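Local coordinates for benzoylformate decarboxylase (Mycobacterium smegmatis, PDB 4Q9D), which belongs to the thiamine pyrophosphate-dependent enzymes and carries a magnesium ion in its C-terminal cofactor-binding domain, at residues E222-L227 with T326-P332; R426-A430 with P453-V457; T21-G25 with M56-F60; M255-E261 with Y280-G286. One frame throughout, in Å; residues are numbered along the deposited sequence.

Contact 1: residues E222-L227 with T326-P332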
loop_
_atom_site.group_PDB
_atom_site.type_symbol
_atom_site.label_atom_id
_atom_site.label_comp_id
_atom_site.label_asym_id
_atom_site.label_seq_id
_atom_site.Cartn_x
_atom_site.Cartn_y
_atom_site.Cartn_z
ATOM N N GLU B 222 -7.485 -28.389 33.001
ATOM C CA GLU B 222 -7.137 -28.202 34.401
ATOM C C GLU B 222 -7.704 -26.892 34.954
ATOM O O GLU B 222 -8.273 -26.852 36.053
ATOM C CB GLU B 222 -5.613 -28.261 34.577
ATOM C CG GLU B 222 -5.182 -28.192 36.041
ATOM C CD GLU B 222 -3.670 -28.147 36.209
ATOM O OE1 GLU B 222 -2.964 -27.783 35.242
ATOM O OE2 GLU B 222 -3.191 -28.469 37.312
ATOM N N PHE B 223 -7.583 -25.815 34.187
ATOM C CA PHE B 223 -8.191 -24.559 34.610
ATOM C C PHE B 223 -9.717 -24.647 34.657
ATOM O O PHE B 223 -10.353 -24.172 35.592
ATOM C CB PHE B 223 -7.767 -23.389 33.712
ATOM C CG PHE B 223 -8.393 -22.078 34.117
ATOM C CD1 PHE B 223 -7.965 -21.411 35.254
ATOM C CD2 PHE B 223 -9.415 -21.527 33.373
ATOM C CE1 PHE B 223 -8.550 -20.209 35.638
ATOM C CE2 PHE B 223 -9.981 -20.331 33.735
ATOM C CZ PHE B 223 -9.558 -19.676 34.884
ATOM N N ALA B 224 -10.309 -25.225 33.623
ATOM C CA ALA B 224 -11.760 -25.257 33.530
ATOM C C ALA B 224 -12.326 -26.063 34.702
ATOM O O ALA B 224 -13.353 -25.697 35.279
ATOM C CB ALA B 224 -12.198 -25.876 32.199
ATOM N N GLU B 225 -11.643 -27.151 35.056
ATOM C CA GLU B 225 -12.119 -28.016 36.152
ATOM C C GLU B 225 -12.018 -27.350 37.533
ATOM O O GLU B 225 -12.937 -27.443 38.333
ATOM C CB GLU B 225 -11.411 -29.370 36.131
ATOM C CG GLU B 225 -11.895 -30.252 34.971
ATOM C CD GLU B 225 -11.209 -31.603 34.967
ATOM O OE1 GLU B 225 -10.310 -31.777 35.807
ATOM O OE2 GLU B 225 -11.549 -32.473 34.121
ATOM N N LYS B 226 -10.932 -26.631 37.787
ATOM C CA LYS B 226 -10.861 -25.823 38.995
ATOM C C LYS B 226 -11.923 -24.739 39.053
ATOM O O LYS B 226 -12.559 -24.536 40.083
ATOM C CB LYS B 226 -9.491 -25.192 39.163
ATOM C CG LYS B 226 -9.364 -24.443 40.488
ATOM C CD LYS B 226 -7.893 -24.163 40.761
ATOM C CE LYS B 226 -7.695 -23.414 42.090
ATOM N NZ LYS B 226 -6.250 -23.266 42.380
ATOM N N LEU B 227 -12.097 -24.003 37.968
ATOM C CA LEU B 227 -13.074 -22.921 37.989
ATOM C C LEU B 227 -14.520 -23.445 38.132
ATOM O O LEU B 227 -15.345 -22.821 38.787
ATOM C CB LEU B 227 -12.941 -22.064 36.741
ATOM C CG LEU B 227 -13.934 -20.914 36.622
ATOM C CD1 LEU B 227 -13.760 -19.960 37.791
ATOM C CD2 LEU B 227 -13.773 -20.191 35.272
ATOM N N THR B 326 -4.727 -21.071 36.827
ATOM C CA THR B 326 -5.024 -22.194 37.697
ATOM C C THR B 326 -4.398 -21.982 39.080
ATOM O O THR B 326 -5.081 -22.053 40.099
ATOM C CB THR B 326 -4.500 -23.494 37.097
ATOM O OG1 THR B 326 -5.164 -23.729 35.853
ATOM C CG2 THR B 326 -4.776 -24.652 38.043
ATOM N N GLU B 327 -3.101 -21.695 39.105
ATOM C CA GLU B 327 -2.428 -21.389 40.358
ATOM C C GLU B 327 -2.990 -20.176 41.064
ATOM O O GLU B 327 -3.055 -20.185 42.278
ATOM C CB GLU B 327 -0.924 -21.239 40.153
ATOM C CG GLU B 327 -0.302 -22.543 39.730
ATOM C CD GLU B 327 1.110 -22.389 39.202
ATOM O OE1 GLU B 327 1.575 -21.234 39.067
ATOM O OE2 GLU B 327 1.759 -23.426 38.918
ATOM N N LEU B 328 -3.429 -19.151 40.329
ATOM C CA LEU B 328 -3.855 -17.905 40.981
ATOM C C LEU B 328 -5.275 -17.914 41.526
ATOM O O LEU B 328 -5.538 -17.273 42.535
ATOM C CB LEU B 328 -3.690 -16.684 40.064
ATOM C CG LEU B 328 -2.290 -16.313 39.566
ATOM C CD1 LEU B 328 -2.412 -15.379 38.366
ATOM C CD2 LEU B 328 -1.518 -15.624 40.657
ATOM N N ILE B 329 -6.210 -18.593 40.857
ATOM C CA ILE B 329 -7.589 -18.520 41.321
ATOM C C ILE B 329 -7.869 -19.401 42.570
ATOM O O ILE B 329 -7.224 -20.434 42.796
ATOM C CB ILE B 329 -8.640 -18.824 40.203
ATOM C CG1 ILE B 329 -8.571 -20.281 39.777
ATOM C CG2 ILE B 329 -8.472 -17.887 38.989
ATOM C CD1 ILE B 329 -9.885 -20.776 39.182
ATOM N N ASP B 330 -8.844 -18.967 43.364
ATOM C CA ASP B 330 -9.368 -19.754 44.470
ATOM C C ASP B 330 -10.168 -20.921 43.933
ATOM O O ASP B 330 -10.790 -20.823 42.875
ATOM C CB ASP B 330 -10.308 -18.886 45.302
ATOM C CG ASP B 330 -9.592 -17.763 45.982
ATOM O OD1 ASP B 330 -8.384 -17.955 46.273
ATOM O OD2 ASP B 330 -10.225 -16.701 46.220
ATOM N N THR B 331 -10.171 -22.023 44.670
ATOM C CA THR B 331 -11.162 -23.073 44.448
ATOM C C THR B 331 -12.529 -22.505 44.850
ATOM O O THR B 331 -12.701 -21.991 45.963
ATOM C CB THR B 331 -10.819 -24.324 45.262
ATOM O OG1 THR B 331 -9.555 -24.838 44.818
ATOM C CG2 THR B 331 -11.868 -25.382 45.071
ATOM N N PRO B 332 -13.489 -22.518 43.916
ATOM C CA PRO B 332 -14.783 -21.899 44.218
ATOM C C PRO B 332 -15.462 -22.689 45.325
ATOM O O PRO B 332 -15.249 -23.906 45.427
ATOM C CB PRO B 332 -15.571 -22.058 42.910
ATOM C CG PRO B 332 -14.529 -22.335 41.851
ATOM C CD PRO B 332 -13.445 -23.096 42.564
#
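With CG of Lys-226 anti to the backbone N (chi1 -175°) and an extended chain beyond CG, the lysine stretches across the end of helix 318-328, and its ammonium arrives among carbonyl oxygens. NZ gives a hydrogen bond of 2.8 Å to Thr-326 O, tilted from the carbonyl plane, and a weak one to Ile-329 O. Ile-329 is where the chain leaves helical geometry. Its chi1 of 68° and chi2 of 155° together bring CD1 to Phe-223, Lys-226 and Leu-227; CD1 lies 3.8 Å from Phe-223 CE1 and 3.9 Å from Lys-226 CG, with Leu-227 CB slightly farther. Thr-326 rests its OG1 on CB of Phe-223 at 3.4 Å, while that hydroxyl is hydrogen-bonded to Leu-322 O one helical turn earlier. Beyond, the Pro-332 ring lies against the end of helix 217-227, near the carbonyls of Lys-226 and Leu-227; Leu-227 O is also bound by Arg-335. Phe-223 continues inward onto Leu-205 of the central-domain sheet. A positive group thus meets a carbonyl of the last helical turn and, weakly, one just beyond it, where the helix dipole would probably favour it, while its methylenes lie against Ile-329.

Contact 2: residues R426-A430 with P453-V457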
loop_
_atom_site.group_PDB
_atom_site.type_symbol
_atom_site.label_atom_id
_atom_site.label_comp_id
_atom_site.label_asym_id
_atom_site.label_seq_id
_atom_site.Cartn_x
_atom_site.Cartn_y
_atom_site.Cartn_z
ATOM N N ARG B 426 -2.362 -41.985 11.972
ATOM C CA ARG B 426 -3.797 -41.819 12.158
ATOM C C ARG B 426 -4.386 -41.512 10.817
ATOM O O ARG B 426 -3.655 -41.255 9.832
ATOM C CB ARG B 426 -4.111 -40.699 13.156
ATOM C CG ARG B 426 -3.876 -39.302 12.602
ATOM C CD ARG B 426 -4.251 -38.206 13.594
ATOM N NE ARG B 426 -3.728 -36.937 13.117
ATOM C CZ ARG B 426 -3.861 -35.777 13.747
ATOM N NH1 ARG B 426 -4.498 -35.704 14.907
ATOM N NH2 ARG B 426 -3.354 -34.683 13.207
ATOM N N THR B 427 -5.706 -41.558 10.776
ATOM C CA THR B 427 -6.425 -41.287 9.559
ATOM C C THR B 427 -7.016 -39.888 9.639
ATOM O O THR B 427 -7.360 -39.395 10.719
ATOM C CB THR B 427 -7.512 -42.363 9.269
ATOM O OG1 THR B 427 -6.875 -43.630 9.087
ATOM C CG2 THR B 427 -8.281 -42.047 7.978
ATOM N N VAL B 428 -7.069 -39.237 8.486
ATOM C CA VAL B 428 -7.752 -37.961 8.358
ATOM C C VAL B 428 -9.076 -38.207 7.660
ATOM O O VAL B 428 -9.125 -38.786 6.560
ATOM C CB VAL B 428 -6.930 -36.934 7.544
ATOM C CG1 VAL B 428 -7.763 -35.636 7.331
ATOM C CG2 VAL B 428 -5.646 -36.620 8.267
ATOM N N VAL B 429 -10.148 -37.785 8.315
ATOM C CA VAL B 429 -11.483 -37.880 7.743
ATOM C C VAL B 429 -11.965 -36.457 7.465
ATOM O O VAL B 429 -12.084 -35.635 8.371
ATOM C CB VAL B 429 -12.448 -38.581 8.713
ATOM C CG1 VAL B 429 -13.904 -38.565 8.152
ATOM C CG2 VAL B 429 -11.939 -40.003 9.000
ATOM N N ALA B 430 -12.227 -36.174 6.201
ATOM C CA ALA B 430 -12.600 -34.843 5.780
ATOM C C ALA B 430 -14.016 -34.910 5.262
ATOM O O ALA B 430 -14.297 -35.644 4.318
ATOM C CB ALA B 430 -11.619 -34.326 4.663
ATOM N N PRO B 453 -3.330 -41.475 4.061
ATOM C CA PRO B 453 -4.538 -42.074 4.648
ATOM C C PRO B 453 -5.575 -40.995 4.909
ATOM O O PRO B 453 -5.804 -40.562 6.052
ATOM C CB PRO B 453 -4.039 -42.686 5.969
ATOM C CG PRO B 453 -2.909 -41.735 6.381
ATOM C CD PRO B 453 -2.249 -41.297 5.056
ATOM N N ILE B 454 -6.229 -40.582 3.830
ATOM C CA ILE B 454 -7.275 -39.598 3.923
ATOM C C ILE B 454 -8.549 -40.158 3.311
ATOM O O ILE B 454 -8.547 -40.675 2.190
ATOM C CB ILE B 454 -6.912 -38.301 3.182
ATOM C CG1 ILE B 454 -5.548 -37.763 3.646
ATOM C CG2 ILE B 454 -8.028 -37.262 3.381
ATOM C CD1 ILE B 454 -5.097 -36.584 2.799
ATOM N N VAL B 455 -9.640 -40.041 4.051
ATOM C CA VAL B 455 -10.943 -40.425 3.529
ATOM C C VAL B 455 -11.742 -39.153 3.342
ATOM O O VAL B 455 -12.103 -38.494 4.319
ATOM C CB VAL B 455 -11.702 -41.375 4.503
ATOM C CG1 VAL B 455 -13.032 -41.775 3.895
ATOM C CG2 VAL B 455 -10.845 -42.612 4.826
ATOM N N PHE B 456 -11.983 -38.785 2.090
ATOM C CA PHE B 456 -12.760 -37.588 1.774
ATOM C C PHE B 456 -14.218 -38.039 1.653
ATOM O O PHE B 456 -14.556 -38.826 0.763
ATOM C CB PHE B 456 -12.310 -36.983 0.416
ATOM C CG PHE B 456 -10.871 -36.494 0.398
ATOM C CD1 PHE B 456 -10.528 -35.252 0.935
ATOM C CD2 PHE B 456 -9.869 -37.278 -0.145
ATOM C CE1 PHE B 456 -9.194 -34.786 0.915
ATOM C CE2 PHE B 456 -8.519 -36.826 -0.170
ATOM C CZ PHE B 456 -8.192 -35.584 0.375
ATOM N N VAL B 457 -15.076 -37.546 2.532
ATOM C CA VAL B 457 -16.485 -37.873 2.465
ATOM C C VAL B 457 -17.210 -36.661 1.921
ATOM O O VAL B 457 -17.329 -35.632 2.588
ATOM C CB VAL B 457 -17.048 -38.212 3.842
ATOM C CG1 VAL B 457 -18.575 -38.457 3.747
ATOM C CG2 VAL B 457 -16.327 -39.387 4.426
#
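Ala-430 and Phe-456 are paired across neighbouring strands, their side chains on the same face of the sheet, and the methyl CB of Ala-430 sits 4.0 Å from Phe-456 CD1, oblique to the ring. Within its own strand the ring is met over one face, towards the rim, by Ile-454 CG2. Ile-454 shares this side of the sheet with Val-428, whose CB lies 4.2 Å from Ile-454 CG1, and both pack on helix 408-421. Val-429 and Val-455 point to the other face, Val-455 against helix 506-518. Thr-427 reaches Val-455 too: chi1 of -63° sets OG1 beside the backbone N and leaves CG2 opposite that N, 4.1 Å from Val-455 CG2. The two strands are central neighbours in the six-stranded parallel sheet of the C-terminal thiamine pyrophosphate-binding domain, with helices on both faces, and their segments run at 13° to each other. Four backbone hydrogen bonds join them, from Val-428 N to Pro-453 O, Val-455 N to Val-428 O, Ala-430 N to Val-455 O and Val-457 N to Ala-430 O. At the strand entrance Pro-453 CG lies 3.6 Å from Arg-426 O, while the guanidinium of Arg-426 forms a salt bridge with Asp-419 through NE.

Contact 3: residues T21-G25 with M56-F60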
loop_
_atom_site.group_PDB
_atom_site.type_symbol
_atom_site.label_atom_id
_atom_site.label_comp_id
_atom_site.label_asym_id
_atom_site.label_seq_id
_atom_site.Cartn_x
_atom_site.Cartn_y
_atom_site.Cartn_z
ATOM N N THR B 21 12.618 -28.098 5.753
ATOM C CA THR B 21 13.128 -29.049 4.756
ATOM C C THR B 21 12.041 -29.603 3.849
ATOM O O THR B 21 12.269 -30.522 3.052
ATOM C CB THR B 21 13.887 -30.215 5.427
ATOM O OG1 THR B 21 13.049 -30.806 6.420
ATOM C CG2 THR B 21 15.169 -29.677 6.102
ATOM N N THR B 22 10.856 -29.021 3.940
ATOM C CA THR B 22 9.791 -29.404 3.025
ATOM C C THR B 22 9.269 -28.160 2.322
ATOM O O THR B 22 8.932 -27.172 2.969
ATOM C CB THR B 22 8.641 -30.090 3.767
ATOM O OG1 THR B 22 9.158 -31.194 4.531
ATOM C CG2 THR B 22 7.566 -30.572 2.775
ATOM N N VAL B 23 9.201 -28.213 0.996
ATOM C CA VAL B 23 8.751 -27.070 0.217
ATOM C C VAL B 23 7.469 -27.443 -0.500
ATOM O O VAL B 23 7.428 -28.448 -1.202
ATOM C CB VAL B 23 9.824 -26.663 -0.846
ATOM C CG1 VAL B 23 9.308 -25.537 -1.766
ATOM C CG2 VAL B 23 11.140 -26.273 -0.176
ATOM N N PHE B 24 6.431 -26.631 -0.328
ATOM C CA PHE B 24 5.165 -26.831 -1.028
ATOM C C PHE B 24 5.112 -25.827 -2.147
ATOM O O PHE B 24 5.393 -24.648 -1.948
ATOM C CB PHE B 24 3.983 -26.597 -0.076
ATOM C CG PHE B 24 3.949 -27.573 1.053
ATOM C CD1 PHE B 24 4.760 -27.393 2.151
ATOM C CD2 PHE B 24 3.140 -28.708 0.985
ATOM C CE1 PHE B 24 4.768 -28.321 3.209
ATOM C CE2 PHE B 24 3.144 -29.634 2.013
ATOM C CZ PHE B 24 3.967 -29.449 3.127
ATOM N N GLY B 25 4.771 -26.272 -3.338
ATOM C CA GLY B 25 4.633 -25.295 -4.377
ATOM C C GLY B 25 4.257 -25.871 -5.711
ATOM O O GLY B 25 3.887 -27.032 -5.847
ATOM N N MET B 56 -2.199 -26.461 1.665
ATOM C CA MET B 56 -1.539 -27.708 2.046
ATOM C C MET B 56 -0.422 -27.405 3.050
ATOM O O MET B 56 -0.276 -28.095 4.062
ATOM C CB MET B 56 -0.953 -28.382 0.797
ATOM C CG MET B 56 -0.711 -29.868 0.899
ATOM S SD MET B 56 -0.127 -30.518 -0.691
ATOM C CE MET B 56 -1.597 -30.215 -1.690
ATOM N N ALA B 57 0.354 -26.356 2.780
ATOM C CA ALA B 57 1.440 -25.974 3.677
ATOM C C ALA B 57 0.853 -25.572 5.001
ATOM O O ALA B 57 1.423 -25.874 6.050
ATOM C CB ALA B 57 2.271 -24.803 3.086
ATOM N N ASP B 58 -0.286 -24.878 4.947
ATOM C CA ASP B 58 -0.993 -24.430 6.153
ATOM C C ASP B 58 -1.329 -25.669 7.013
ATOM O O ASP B 58 -0.976 -25.745 8.193
ATOM C CB ASP B 58 -2.272 -23.685 5.726
ATOM C CG ASP B 58 -3.001 -23.003 6.873
ATOM O OD1 ASP B 58 -2.579 -23.090 8.056
ATOM O OD2 ASP B 58 -4.022 -22.321 6.568
ATOM N N GLY B 59 -1.970 -26.665 6.413
ATOM C CA GLY B 59 -2.297 -27.882 7.154
ATOM C C GLY B 59 -1.066 -28.610 7.694
ATOM O O GLY B 59 -1.070 -29.100 8.827
ATOM N N PHE B 60 -0.002 -28.653 6.888
ATOM C CA PHE B 60 1.262 -29.255 7.294
ATOM C C PHE B 60 1.833 -28.569 8.513
ATOM O O PHE B 60 2.202 -29.232 9.507
ATOM C CB PHE B 60 2.281 -29.198 6.132
ATOM C CG PHE B 60 3.592 -29.964 6.397
ATOM C CD1 PHE B 60 3.673 -31.342 6.174
ATOM C CD2 PHE B 60 4.748 -29.294 6.816
ATOM C CE1 PHE B 60 4.879 -32.039 6.375
ATOM C CE2 PHE B 60 5.970 -29.979 7.011
ATOM C CZ PHE B 60 6.031 -31.347 6.794
#
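Phe-24 has the largest surface buried here, and its ring is contacted by three residues of helix 50-64. CA of Ala-57 stands over the centre of one face, 3.9 Å from the ring centroid and 10° off the ring normal, a CH-pi contact made by the helix backbone itself. The methyl of the same alanine leans on the ring nearer its root, with CB 3.7 Å from Phe-24 CD1. Phe-60, next in buried area, has CG anti to the backbone N (chi1 -173°), which carries its ring from the helix towards the strand. There Phe-24 CZ meets one face of it, 3.3 Å from Phe-60 CG. The two ring planes are inclined at 58° with centroids 5.1 Å apart, a slanted pairing in which the far corner of one ring presses on the root of the other. The remote end of Phe-60 reaches Thr-22, its CZ lying 3.9 Å from Thr-22 OG1. Met-56 CG approaches Phe-24 CE2 obliquely at 4.0 Å, and SD lies at the ring edge in a Met-aromatic contact. Leu-417 of helix 408-421 adds to the packing on both phenylalanines. No hydrogen bond crosses the interface, and this apolar seating of a helix, running roughly antiparallel to the strand, on one face of a parallel sheet is characteristic of the alpha/beta fold of the N-terminal thiamine pyrophosphate-binding domain.

Contact 4: residues M255-E261 with Y280-G286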
loop_
_atom_site.group_PDB
_atom_site.type_symbol
_atom_site.label_atom_id
_atom_site.label_comp_id
_atom_site.label_asym_id
_atom_site.label_seq_id
_atom_site.Cartn_x
_atom_site.Cartn_y
_atom_site.Cartn_z
ATOM N N MET B 255 -23.439 -17.323 16.736
ATOM C CA MET B 255 -22.616 -16.574 15.801
ATOM C C MET B 255 -23.180 -15.204 15.477
ATOM O O MET B 255 -22.775 -14.592 14.493
ATOM C CB MET B 255 -22.388 -17.379 14.518
ATOM C CG MET B 255 -23.646 -17.747 13.725
ATOM S SD MET B 255 -23.223 -18.636 12.186
ATOM C CE MET B 255 -22.539 -20.136 12.859
ATOM N N THR B 256 -24.111 -14.720 16.297
ATOM C CA THR B 256 -24.646 -13.367 16.103
ATOM C C THR B 256 -24.511 -12.548 17.391
ATOM O O THR B 256 -24.358 -13.101 18.489
ATOM C CB THR B 256 -26.140 -13.379 15.736
ATOM O OG1 THR B 256 -26.879 -13.842 16.875
ATOM C CG2 THR B 256 -26.413 -14.307 14.545
ATOM N N ILE B 257 -24.589 -11.232 17.255
ATOM C CA ILE B 257 -24.561 -10.340 18.413
ATOM C C ILE B 257 -25.736 -10.649 19.370
ATOM O O ILE B 257 -25.525 -10.897 20.564
ATOM C CB ILE B 257 -24.584 -8.856 17.977
ATOM C CG1 ILE B 257 -23.314 -8.488 17.177
ATOM C CG2 ILE B 257 -24.693 -7.933 19.206
ATOM C CD1 ILE B 257 -23.457 -7.162 16.422
ATOM N N ALA B 258 -26.960 -10.684 18.837
ATOM C CA ALA B 258 -28.145 -10.957 19.671
ATOM C C ALA B 258 -28.046 -12.326 20.330
ATOM O O ALA B 258 -28.436 -12.507 21.489
ATOM C CB ALA B 258 -29.444 -10.856 18.832
ATOM N N GLY B 259 -27.523 -13.305 19.601
ATOM C CA GLY B 259 -27.434 -14.659 20.139
ATOM C C GLY B 259 -26.432 -14.804 21.283
ATOM O O GLY B 259 -26.709 -15.421 22.314
ATOM N N VAL B 260 -25.245 -14.247 21.089
ATOM C CA VAL B 260 -24.243 -14.218 22.150
ATOM C C VAL B 260 -24.716 -13.409 23.357
ATOM O O VAL B 260 -24.521 -13.832 24.502
ATOM C CB VAL B 260 -22.883 -13.703 21.650
ATOM C CG1 VAL B 260 -21.921 -13.487 22.819
ATOM C CG2 VAL B 260 -22.284 -14.682 20.632
ATOM N N GLU B 261 -25.343 -12.257 23.099
ATOM C CA GLU B 261 -25.928 -11.456 24.175
ATOM C C GLU B 261 -26.834 -12.305 25.086
ATOM O O GLU B 261 -26.674 -12.309 26.305
ATOM C CB GLU B 261 -26.728 -10.260 23.632
ATOM C CG GLU B 261 -27.440 -9.493 24.784
ATOM C CD GLU B 261 -28.317 -8.314 24.340
ATOM O OE1 GLU B 261 -28.565 -8.121 23.130
ATOM O OE2 GLU B 261 -28.760 -7.561 25.231
ATOM N N TYR B 280 -18.442 -13.193 15.044
ATOM C CA TYR B 280 -19.804 -13.047 14.537
ATOM C C TYR B 280 -19.794 -13.204 13.029
ATOM O O TYR B 280 -18.840 -12.819 12.388
ATOM C CB TYR B 280 -20.342 -11.644 14.813
ATOM C CG TYR B 280 -20.410 -11.214 16.280
ATOM C CD1 TYR B 280 -21.237 -11.873 17.205
ATOM C CD2 TYR B 280 -19.705 -10.108 16.709
ATOM C CE1 TYR B 280 -21.300 -11.449 18.533
ATOM C CE2 TYR B 280 -19.774 -9.659 18.016
ATOM C CZ TYR B 280 -20.581 -10.327 18.922
ATOM O OH TYR B 280 -20.656 -9.839 20.201
ATOM N N TYR B 281 -20.867 -13.800 12.508
ATOM C CA TYR B 281 -21.053 -14.040 11.081
ATOM C C TYR B 281 -22.224 -13.208 10.562
ATOM O O TYR B 281 -22.042 -12.044 10.207
ATOM C CB TYR B 281 -21.299 -15.526 10.812
ATOM C CG TYR B 281 -21.112 -15.927 9.365
ATOM C CD1 TYR B 281 -20.734 -14.995 8.408
ATOM C CD2 TYR B 281 -21.313 -17.240 8.959
ATOM C CE1 TYR B 281 -20.562 -15.358 7.086
ATOM C CE2 TYR B 281 -21.143 -17.611 7.639
ATOM C CZ TYR B 281 -20.768 -16.667 6.707
ATOM O OH TYR B 281 -20.597 -17.033 5.392
ATOM N N PRO B 282 -23.425 -13.786 10.522
ATOM C CA PRO B 282 -24.594 -12.985 10.112
ATOM C C PRO B 282 -24.911 -11.896 11.130
ATOM O O PRO B 282 -24.525 -11.997 12.308
ATOM C CB PRO B 282 -25.737 -13.999 10.066
ATOM C CG PRO B 282 -25.305 -15.137 10.978
ATOM C CD PRO B 282 -23.800 -15.114 11.058
ATOM N N TYR B 283 -25.570 -10.839 10.665
ATOM C CA TYR B 283 -25.885 -9.706 11.521
ATOM C C TYR B 283 -27.285 -9.848 12.129
ATOM O O TYR B 283 -28.253 -9.852 11.396
ATOM C CB TYR B 283 -25.824 -8.408 10.727
ATOM C CG TYR B 283 -26.095 -7.226 11.602
ATOM C CD1 TYR B 283 -25.242 -6.933 12.650
ATOM C CD2 TYR B 283 -27.221 -6.409 11.404
ATOM C CE1 TYR B 283 -25.456 -5.846 13.475
ATOM C CE2 TYR B 283 -27.450 -5.315 12.229
ATOM C CZ TYR B 283 -26.551 -5.042 13.271
ATOM O OH TYR B 283 -26.745 -3.979 14.123
ATOM N N VAL B 284 -27.370 -9.982 13.454
ATOM C CA VAL B 284 -28.637 -9.874 14.167
ATOM C C VAL B 284 -28.376 -8.920 15.310
ATOM O O VAL B 284 -27.573 -9.222 16.190
ATOM C CB VAL B 284 -29.140 -11.224 14.717
ATOM C CG1 VAL B 284 -30.504 -11.038 15.473
ATOM C CG2 VAL B 284 -29.298 -12.243 13.573
ATOM N N PRO B 285 -29.044 -7.752 15.287
ATOM C CA PRO B 285 -28.693 -6.657 16.192
ATOM C C PRO B 285 -28.960 -6.975 17.662
ATOM O O PRO B 285 -29.901 -7.700 18.000
ATOM C CB PRO B 285 -29.527 -5.464 15.686
ATOM C CG PRO B 285 -30.610 -6.046 14.851
ATOM C CD PRO B 285 -30.105 -7.385 14.320
ATOM N N GLY B 286 -28.094 -6.440 18.516
ATOM C CA GLY B 286 -28.192 -6.596 19.959
ATOM C C GLY B 286 -27.116 -5.759 20.640
ATOM O O GLY B 286 -26.538 -4.863 20.024
HETATM O O HOH W 1 -22.849 -10.397 21.641
HETATM O O HOH W 2 -24.337 -10.424 14.477
#
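Ile-257 and Tyr-280 form the dense part of this contact: chi1 of -64° sets CG1 of the isoleucine over the centre of the tyrosine ring, 3.6 Å from the centroid and 7° off its normal. CD1 of Ile-257 goes on to Tyr-283 CE1 at 3.8 Å. Val-260 CG2 comes obliquely to the Tyr-280 ring, whose OH is joined to Ile-257 O through a water, and Met-106 of the second subunit packs on both Ile-257 and Tyr-280. Beside this cluster the backbones are joined directly: Tyr-281 N donates to Met-255 O at 2.9 Å, and Ala-258 N to Val-284 O.

The outer side is more exposed, with Pro-282, Val-284 and Pro-285 at the surface, though Ala-258 CB still meets Val-284 CG1 at 3.5 Å. Here Thr-256 CG2 touches Val-284 CG2 at 3.7 Å, and Met-255 SD lies on Pro-282 CD and at the edge of the Tyr-281 ring, a Met-aromatic contact. Tyr-281, by contrast, faces the second subunit, where its OH hydrogen-bonds Ser-29.

Thr-256 is the N-cap of helix 257-264, its OG1 accepting from Gly-259 N at 2.9 Å. The first-turn amides of Ile-257 and Ala-258 are satisfied from the loop, one through a water shared with Pro-282 O and Val-284 N, the other by Val-284 O. The loop thereby adds to the capping of the helix start.

In the fold
Along the chain contact 3 comes first, then contact 4, nested within the loop that contact 1 closes, and finally contact 2. Contacts 1 and 4 both belong to the central domain, yet their centres are about 30 Å apart: one joins helix 217-227 to the end of helix 318-328 and the loop that follows, the other fastens a loop that faces the second subunit. Contacts 2 and 3 lie in the two cofactor-binding domains, centres about 18 Å apart, and helix 408-421 lies against parts of both. Contacts 1 and 3 are on opposite sides of the chain's centre. The four thus sample all three domains, and the strands of contact 2 lead toward Asp-434, Asn-461 and Glu-463, which bind the magnesium ion.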